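Local coordinates for protein aminotransferase, class I and II (Erwinia tasmaniensis, PDB 5Z0Q) that belongs to the class I and II aminotransferase family and binds pyridoxal-5'-phosphate in an assembly of two chains, at residues A[312-317]-A[380-385]; A[327-332]-A[360-365]. One frame throughout, in Å; residues are numbered along the deposited sequence.

Overall arrangement
Both contacts lie in the part of the chain that carries the five-stranded mixed sheet, with centres about 13 Å apart. Interaction 2 pairs strands 329-331 and 362-364 within that sheet; interaction 1 joins the turn after helix 290-313 to the last turns of helix 371-385, which follows strand 362-364 in the chain. They share one apolar layer: M381 SD lies 3.5 Å from F365 CE2, and L317 CD2 3.7 Å from A332 CA. Only interaction 2 approaches the cofactor, the side chain of R364 lying about 5 Å from a bound pyridoxal-5'-phosphate. Interaction 1 is the more peripheral, about 27 Å from the chain centre to its own centre, against about 16 Å for interaction 2.

Interaction 1. Residues A[312-317]-A[380-385]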
ATOM      1  N   ASN A 312      15.071  37.064  -5.194  1.00 34.77           N
ATOM      2  CA  ASN A 312      14.613  38.437  -5.023  1.00 42.74           C
ATOM      3  C   ASN A 312      15.453  39.437  -5.808  1.00 45.94           C
ATOM      4  O   ASN A 312      14.998  40.563  -6.033  1.00 51.69           O
ATOM      5  CB  ASN A 312      14.601  38.801  -3.537  1.00 44.30           C
ATOM      6  CG  ASN A 312      13.627  37.952  -2.740  1.00 50.07           C
ATOM      7  OD1 ASN A 312      13.971  37.414  -1.687  1.00 49.06           O
ATOM      8  ND2 ASN A 312      12.405  37.819  -3.245  1.00 32.36           N
ATOM      9  N   ARG A 313      16.659  39.056  -6.235  1.00 41.46           N
ATOM     10  CA  ARG A 313      17.466  39.934  -7.074  1.00 36.25           C
ATOM     11  C   ARG A 313      17.076  39.862  -8.544  1.00 39.52           C
ATOM     12  O   ARG A 313      17.370  40.803  -9.291  1.00 40.86           O
ATOM     13  CB  ARG A 313      18.953  39.603  -6.931  1.00 35.79           C
ATOM     14  CG  ARG A 313      19.562  40.009  -5.603  1.00 40.48           C
ATOM     15  CD  ARG A 313      21.071  40.160  -5.723  1.00 43.71           C
ATOM     16  NE  ARG A 313      21.697  40.498  -4.449  1.00 57.89           N
ATOM     17  CZ  ARG A 313      22.301  39.617  -3.659  1.00 63.39           C
ATOM     18  NH1 ARG A 313      22.365  38.341  -4.013  1.00 52.26           N
ATOM     19  NH2 ARG A 313      22.845  40.013  -2.515  1.00 59.40           N
ATOM     20  N   LEU A 314      16.436  38.778  -8.972  1.00 34.31           N
ATOM     21  CA  LEU A 314      16.031  38.659 -10.365  1.00 33.48           C
ATOM     22  C   LEU A 314      14.806  39.533 -10.627  1.00 36.75           C
ATOM     23  O   LEU A 314      13.918  39.631  -9.773  1.00 45.99           O
ATOM     24  CB  LEU A 314      15.736  37.200 -10.714  1.00 39.49           C
ATOM     25  CG  LEU A 314      16.929  36.253 -10.554  1.00 39.93           C
ATOM     26  CD1 LEU A 314      16.532  34.823 -10.875  1.00 43.10           C
ATOM     27  CD2 LEU A 314      18.095  36.697 -11.428  1.00 33.05           C
ATOM     28  N   PRO A 315      14.732  40.190 -11.798  1.00 35.26           N
ATOM     29  CA  PRO A 315      13.722  41.230 -12.040  1.00 45.35           C
ATOM     30  C   PRO A 315      12.407  40.700 -12.614  1.00 46.68           C
ATOM     31  O   PRO A 315      11.904  41.197 -13.627  1.00 51.94           O
ATOM     32  CB  PRO A 315      14.429  42.155 -13.030  1.00 42.97           C
ATOM     33  CG  PRO A 315      15.252  41.211 -13.851  1.00 39.13           C
ATOM     34  CD  PRO A 315      15.681  40.088 -12.921  1.00 39.58           C
ATOM     35  N   GLY A 316      11.834  39.692 -11.964  1.00 40.58           N
ATOM     36  CA  GLY A 316      10.564  39.159 -12.417  1.00 32.74           C
ATOM     37  C   GLY A 316      10.014  38.066 -11.527  1.00 35.30           C
ATOM     38  O   GLY A 316       8.988  37.455 -11.841  1.00 30.20           O
ATOM     39  N   LEU A 317      10.686  37.815 -10.407  1.00 34.02           N
ATOM     40  CA  LEU A 317      10.312  36.745  -9.497  1.00 28.30           C
ATOM     41  C   LEU A 317      10.256  37.272  -8.072  1.00 26.82           C
ATOM     42  O   LEU A 317      11.080  38.100  -7.672  1.00 29.53           O
ATOM     43  CB  LEU A 317      11.303  35.577  -9.579  1.00 33.02           C
ATOM     44  CG  LEU A 317      11.592  35.024 -10.974  1.00 27.21           C
ATOM     45  CD1 LEU A 317      12.709  33.997 -10.917  1.00 30.88           C
ATOM     46  CD2 LEU A 317      10.338  34.423 -11.586  1.00 24.54           C
ATOM     47  N   ARG A 380      21.269  28.880 -14.059  1.00 28.15           N
ATOM     48  CA  ARG A 380      20.340  28.730 -15.175  1.00 32.98           C
ATOM     49  C   ARG A 380      19.169  29.696 -15.058  1.00 31.11           C
ATOM     50  O   ARG A 380      18.619  30.127 -16.078  1.00 34.12           O
ATOM     51  CB  ARG A 380      19.836  27.289 -15.259  1.00 29.99           C
ATOM     52  CG  ARG A 380      20.902  26.279 -15.643  1.00 30.38           C
ATOM     53  CD  ARG A 380      20.289  24.934 -15.994  1.00 27.17           C
ATOM     54  NE  ARG A 380      21.286  23.990 -16.488  1.00 26.42           N
ATOM     55  CZ  ARG A 380      20.996  22.810 -17.025  1.00 32.03           C
ATOM     56  NH1 ARG A 380      19.734  22.425 -17.143  1.00 34.56           N
ATOM     57  NH2 ARG A 380      21.969  22.015 -17.449  1.00 38.00           N
ATOM     58  N   MET A 381      18.774  30.046 -13.832  1.00 29.29           N
ATOM     59  CA  MET A 381      17.748  31.066 -13.652  1.00 31.83           C
ATOM     60  C   MET A 381      18.266  32.440 -14.055  1.00 38.05           C
ATOM     61  O   MET A 381      17.561  33.205 -14.723  1.00 37.28           O
ATOM     62  CB  MET A 381      17.266  31.081 -12.202  1.00 32.16           C
ATOM     63  CG  MET A 381      16.508  29.837 -11.781  1.00 32.19           C
ATOM     64  SD  MET A 381      16.030  29.886 -10.045  1.00 43.31           S
ATOM     65  CE  MET A 381      15.116  31.424  -9.992  1.00 29.08           C
ATOM     66  N   THR A 382      19.496  32.771 -13.652  1.00 41.47           N
ATOM     67  CA  THR A 382      20.092  34.039 -14.058  1.00 43.71           C
ATOM     68  C   THR A 382      20.269  34.100 -15.570  1.00 38.48           C
ATOM     69  O   THR A 382      19.978  35.126 -16.197  1.00 38.11           O
ATOM     70  CB  THR A 382      21.435  34.238 -13.354  1.00 40.07           C
ATOM     71  OG1 THR A 382      21.230  34.279 -11.937  1.00 42.87           O
ATOM     72  CG2 THR A 382      22.093  35.536 -13.798  1.00 36.81           C
ATOM     73  N   ARG A 383      20.731  33.004 -16.174  1.00 36.00           N
ATOM     74  CA  ARG A 383      20.932  32.980 -17.618  1.00 38.92           C
ATOM     75  C   ARG A 383      19.614  33.071 -18.375  1.00 37.34           C
ATOM     76  O   ARG A 383      19.576  33.610 -19.486  1.00 40.80           O
ATOM     77  CB  ARG A 383      21.691  31.713 -18.016  1.00 38.95           C
ATOM     78  CG  ARG A 383      22.163  31.692 -19.461  1.00 51.38           C
ATOM     79  CD  ARG A 383      22.946  30.425 -19.779  1.00 46.22           C
ATOM     80  NE  ARG A 383      24.009  30.174 -18.808  1.00 53.41           N
ATOM     81  CZ  ARG A 383      23.986  29.197 -17.908  1.00 46.78           C
ATOM     82  NH1 ARG A 383      22.955  28.365 -17.856  1.00 39.43           N
ATOM     83  NH2 ARG A 383      24.997  29.046 -17.063  1.00 35.43           N
ATOM     84  N   ALA A 384      18.525  32.566 -17.790  1.00 37.66           N
ATOM     85  CA  ALA A 384      17.239  32.560 -18.478  1.00 40.68           C
ATOM     86  C   ALA A 384      16.612  33.948 -18.532  1.00 41.42           C
ATOM     87  O   ALA A 384      16.016  34.322 -19.549  1.00 44.61           O
ATOM     88  CB  ALA A 384      16.284  31.577 -17.798  1.00 33.90           C
ATOM     89  N   LEU A 385      16.739  34.726 -17.460  1.00 47.88           N
ATOM     90  CA  LEU A 385      16.079  36.019 -17.370  1.00 50.77           C
ATOM     91  C   LEU A 385      16.940  37.176 -17.857  1.00 59.29           C
ATOM     92  O   LEU A 385      16.420  38.284 -18.026  1.00 63.36           O
ATOM     93  CB  LEU A 385      15.648  36.292 -15.925  1.00 42.62           C
ATOM     94  CG  LEU A 385      14.808  35.210 -15.246  1.00 32.60           C
ATOM     95  CD1 LEU A 385      14.362  35.663 -13.864  1.00 38.65           C
ATOM     96  CD2 LEU A 385      13.612  34.835 -16.106  1.00 30.60           C
TER
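L314 and T382 mark the closest backbone approach, their CA atoms 7.2 Å apart, where the chain leaving helix 290-313 passes beside the last turns of helix 371-385. The 312-317 segment doubles round in an inverse gamma turn centred on P315, with a weak bond from G316 N to L314 O, and L314 and L317, on either side of P315 in sequence, both point toward the helix. The contact is apolar. L314 enters between M381 and L385, which stand one helical turn apart: its CD1 lies 3.8 Å from M381 CE, and its CB 3.8 Å from L385 CD1, the leucine chain crossing each of them at about a right angle. L317 meets the same two methyl groups at a slant, its CD1 3.6 Å from M381 CE and 3.8 Å from L385 CD1. M381 reaches both leucines because its thioether bends at the last torsion (chi3 56°), which carries CE out of the otherwise extended chain and to the CD1 atoms of L314 and L317. At the partly exposed border, L314 CD2 comes 4.0 Å from T382 OG1; this is van der Waals contact alone, and the hydroxyl is hydrogen-bonded to L378 O within its own helix, with a weak bond to H310 NE2. Four side chains thus interlock, with M381 and L317 on the buried side. Deeper in the fold, L317 and M381 both rest on V311 of helix 290-313, M381 also on L349 of strand 349-353, while F343 and F344 of helix 340-345 pack against L385 and L317 respectively.

Interaction 2. Residues A[327-332]-A[360-365]; sequences LGWIDA and DRFVRF
W329 and F362 stack on one face of an antiparallel strand pair, 329-331 with 362-364, in the interior of the five-stranded mixed sheet of this aminotransferase. Around the hydrogen-bonded pair I330-V363, I330 N bonds V363 O and V363 N bonds I330 O, each 3.1 Å; beyond D331-F362, A332 N reaches R361 O at 2.8 Å. The five-membered ring of W329 and the F362 ring form an offset stack, centroids 4.3 Å apart and planes at 12°. F362 CB also sits over the six-membered ring, 3.6 Å from its centroid, so the indole spans both the ring and the stem of the phenylalanine. D331 turns its CG anti to the backbone N (chi1 -174°), laying the carboxylate nearly flat, 12° between planes, along F362, with D331 CG 3.6 Å from F362 CZ; its OD1 is bonded by S333 OG. R364 follows on this face, its CB at the edge of the indole. L327 CD2 lies over one face of the R364 guanidinium, near NE, while R364 NH2 bonds W39 O and NH1 makes a weak bond to N176, a residue of the pyridoxal-5'-phosphate pocket. I330 and V363 share the other face, where I330 CB and V363 CG2 meet; I330 CD1 also touches F365 CD2. I330 rests on V311 of helix 290-313, and F365 on L307 of that helix and on L374 and A377 of helix 371-385; strands 318-319 and 349-353 flank the pair within the sheet.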
ATOM      1  N   LEU A 327      10.838  23.573   0.131  1.00 31.16           N
ATOM      2  CA  LEU A 327      10.276  24.279  -1.011  1.00 26.68           C
ATOM      3  C   LEU A 327       9.587  25.529  -0.481  1.00 31.78           C
ATOM      4  O   LEU A 327       9.054  25.522   0.633  1.00 47.58           O
ATOM      5  CB  LEU A 327       9.288  23.395  -1.792  1.00 29.87           C
ATOM      6  CG  LEU A 327       9.595  21.895  -1.904  1.00 26.46           C
ATOM      7  CD1 LEU A 327       8.732  21.091  -0.942  1.00 25.55           C
ATOM      8  CD2 LEU A 327       9.452  21.382  -3.330  1.00 30.52           C
ATOM      9  N   GLY A 328       9.593  26.605  -1.269  1.00 40.18           N
ATOM     10  CA  GLY A 328      10.134  26.648  -2.616  1.00 29.05           C
ATOM     11  C   GLY A 328       9.136  27.295  -3.564  1.00 28.10           C
ATOM     12  O   GLY A 328       9.077  26.956  -4.743  1.00 24.27           O
ATOM     13  N   TRP A 329       8.361  28.246  -3.039  1.00 28.66           N
ATOM     14  CA  TRP A 329       7.199  28.810  -3.724  1.00 26.08           C
ATOM     15  C   TRP A 329       7.580  30.157  -4.332  1.00 27.07           C
ATOM     16  O   TRP A 329       7.715  31.154  -3.613  1.00 31.75           O
ATOM     17  CB  TRP A 329       6.041  28.947  -2.736  1.00 26.12           C
ATOM     18  CG  TRP A 329       4.673  29.116  -3.334  1.00 23.14           C
ATOM     19  CD1 TRP A 329       3.762  30.079  -3.016  1.00 22.71           C
ATOM     20  CD2 TRP A 329       4.051  28.289  -4.327  1.00 26.08           C
ATOM     21  NE1 TRP A 329       2.614  29.910  -3.753  1.00 23.42           N
ATOM     22  CE2 TRP A 329       2.767  28.819  -4.566  1.00 22.48           C
ATOM     23  CE3 TRP A 329       4.457  27.158  -5.043  1.00 26.52           C
ATOM     24  CZ2 TRP A 329       1.886  28.255  -5.486  1.00 22.51           C
ATOM     25  CZ3 TRP A 329       3.580  26.601  -5.958  1.00 22.89           C
ATOM     26  CH2 TRP A 329       2.311  27.150  -6.171  1.00 21.83           C
ATOM     27  N   ILE A 330       7.737  30.190  -5.654  1.00 24.96           N
ATOM     28  CA  ILE A 330       8.249  31.355  -6.371  1.00 27.70           C
ATOM     29  C   ILE A 330       7.139  31.937  -7.236  1.00 21.99           C
ATOM     30  O   ILE A 330       6.545  31.226  -8.056  1.00 22.04           O
ATOM     31  CB  ILE A 330       9.467  30.991  -7.236  1.00 26.06           C
ATOM     32  CG1 ILE A 330      10.561  30.348  -6.382  1.00 19.93           C
ATOM     33  CG2 ILE A 330       9.997  32.222  -7.959  1.00 20.84           C
ATOM     34  CD1 ILE A 330      11.742  29.854  -7.185  1.00 13.35           C
ATOM     35  N   ASP A 331       6.873  33.232  -7.065  1.00 22.52           N
ATOM     36  CA  ASP A 331       5.898  33.939  -7.891  1.00 22.21           C
ATOM     37  C   ASP A 331       6.566  34.350  -9.198  1.00 25.04           C
ATOM     38  O   ASP A 331       7.466  35.197  -9.205  1.00 26.82           O
ATOM     39  CB  ASP A 331       5.347  35.155  -7.150  1.00 27.83           C
ATOM     40  CG  ASP A 331       4.214  35.843  -7.904  1.00 34.05           C
ATOM     41  OD1 ASP A 331       3.858  35.383  -9.011  1.00 27.21           O
ATOM     42  OD2 ASP A 331       3.676  36.845  -7.386  1.00 32.93           O
ATOM     43  N   ALA A 332       6.123  33.756 -10.306  1.00 21.74           N
ATOM     44  CA  ALA A 332       6.649  34.066 -11.628  1.00 23.56           C
ATOM     45  C   ALA A 332       5.657  34.861 -12.470  1.00 29.01           C
ATOM     46  O   ALA A 332       5.766  34.877 -13.700  1.00 21.62           O
ATOM     47  CB  ALA A 332       7.055  32.783 -12.351  1.00 24.29           C
ATOM     48  N   ASP A 360      -1.471  29.035 -11.549  1.00 26.76           N
ATOM     49  CA  ASP A 360      -0.593  28.870 -12.710  1.00 27.84           C
ATOM     50  C   ASP A 360       0.459  29.976 -12.841  1.00 30.91           C
ATOM     51  O   ASP A 360       1.172  29.987 -13.853  1.00 31.20           O
ATOM     52  CB  ASP A 360      -1.426  28.794 -13.991  1.00 32.83           C
ATOM     53  CG  ASP A 360      -2.015  30.135 -14.389  1.00 41.60           C
ATOM     54  OD1 ASP A 360      -2.350  30.934 -13.488  1.00 50.94           O
ATOM     55  OD2 ASP A 360      -2.143  30.391 -15.606  1.00 42.38           O
ATOM     56  N   ARG A 361       0.593  30.903 -11.895  1.00 34.04           N
ATOM     57  CA  ARG A 361       1.617  31.936 -11.958  1.00 29.86           C
ATOM     58  C   ARG A 361       2.852  31.594 -11.139  1.00 27.10           C
ATOM     59  O   ARG A 361       3.836  32.339 -11.185  1.00 28.61           O
ATOM     60  CB  ARG A 361       1.046  33.279 -11.491  1.00 35.37           C
ATOM     61  CG  ARG A 361       0.004  33.876 -12.425  1.00 35.93           C
ATOM     62  CD  ARG A 361       0.591  34.140 -13.803  1.00 36.55           C
ATOM     63  NE  ARG A 361      -0.025  33.304 -14.829  1.00 35.59           N
ATOM     64  CZ  ARG A 361       0.345  33.298 -16.105  1.00 42.12           C
ATOM     65  NH1 ARG A 361       1.334  34.082 -16.515  1.00 40.94           N
ATOM     66  NH2 ARG A 361      -0.272  32.506 -16.972  1.00 46.66           N
ATOM     67  N   PHE A 362       2.833  30.490 -10.401  1.00 28.31           N
ATOM     68  CA  PHE A 362       3.920  30.114  -9.512  1.00 22.25           C
ATOM     69  C   PHE A 362       4.607  28.846 -10.002  1.00 24.45           C
ATOM     70  O   PHE A 362       4.064  28.081 -10.804  1.00 27.79           O
ATOM     71  CB  PHE A 362       3.409  29.894  -8.084  1.00 25.49           C
ATOM     72  CG  PHE A 362       2.998  31.154  -7.373  1.00 23.71           C
ATOM     73  CD1 PHE A 362       1.868  31.851  -7.764  1.00 25.44           C
ATOM     74  CD2 PHE A 362       3.730  31.624  -6.296  1.00 24.97           C
ATOM     75  CE1 PHE A 362       1.487  33.005  -7.106  1.00 24.80           C
ATOM     76  CE2 PHE A 362       3.352  32.774  -5.632  1.00 19.40           C
ATOM     77  CZ  PHE A 362       2.231  33.466  -6.038  1.00 24.00           C
ATOM     78  N   VAL A 363       5.821  28.636  -9.501  1.00 22.13           N
ATOM     79  CA  VAL A 363       6.572  27.405  -9.711  1.00 24.73           C
ATOM     80  C   VAL A 363       7.163  26.979  -8.374  1.00 28.17           C
ATOM     81  O   VAL A 363       7.639  27.819  -7.601  1.00 24.29           O
ATOM     82  CB  VAL A 363       7.681  27.573 -10.773  1.00 27.71           C
ATOM     83  CG1 VAL A 363       7.077  27.693 -12.165  1.00 24.33           C
ATOM     84  CG2 VAL A 363       8.548  28.787 -10.459  1.00 24.02           C
ATOM     85  N   ARG A 364       7.122  25.679  -8.095  1.00 27.79           N
ATOM     86  CA  ARG A 364       7.659  25.155  -6.847  1.00 26.12           C
ATOM     87  C   ARG A 364       9.109  24.734  -7.050  1.00 27.18           C
ATOM     88  O   ARG A 364       9.415  23.952  -7.956  1.00 28.80           O
ATOM     89  CB  ARG A 364       6.824  23.981  -6.335  1.00 30.07           C
ATOM     90  CG  ARG A 364       7.027  23.700  -4.851  1.00 24.84           C
ATOM     91  CD  ARG A 364       6.148  22.565  -4.352  1.00 22.38           C
ATOM     92  NE  ARG A 364       6.546  21.276  -4.910  1.00 26.35           N
ATOM     93  CZ  ARG A 364       6.068  20.107  -4.501  1.00 31.01           C
ATOM     94  NH1 ARG A 364       5.171  20.060  -3.524  1.00 35.08           N
ATOM     95  NH2 ARG A 364       6.487  18.981  -5.065  1.00 31.90           N
ATOM     96  N   PHE A 365       9.995  25.258  -6.207  1.00 27.62           N
ATOM     97  CA  PHE A 365      11.430  25.026  -6.310  1.00 24.19           C
ATOM     98  C   PHE A 365      11.851  24.019  -5.246  1.00 26.37           C
ATOM     99  O   PHE A 365      11.643  24.249  -4.050  1.00 25.25           O
ATOM    100  CB  PHE A 365      12.198  26.338  -6.142  1.00 21.27           C
ATOM    101  CG  PHE A 365      13.617  26.289  -6.639  1.00 24.71           C
ATOM    102  CD1 PHE A 365      14.573  25.528  -5.988  1.00 27.22           C
ATOM    103  CD2 PHE A 365      14.000  27.026  -7.746  1.00 27.42           C
ATOM    104  CE1 PHE A 365      15.875  25.488  -6.442  1.00 26.63           C
ATOM    105  CE2 PHE A 365      15.303  26.991  -8.201  1.00 31.44           C
ATOM    106  CZ  PHE A 365      16.241  26.221  -7.548  1.00 27.01           C
TER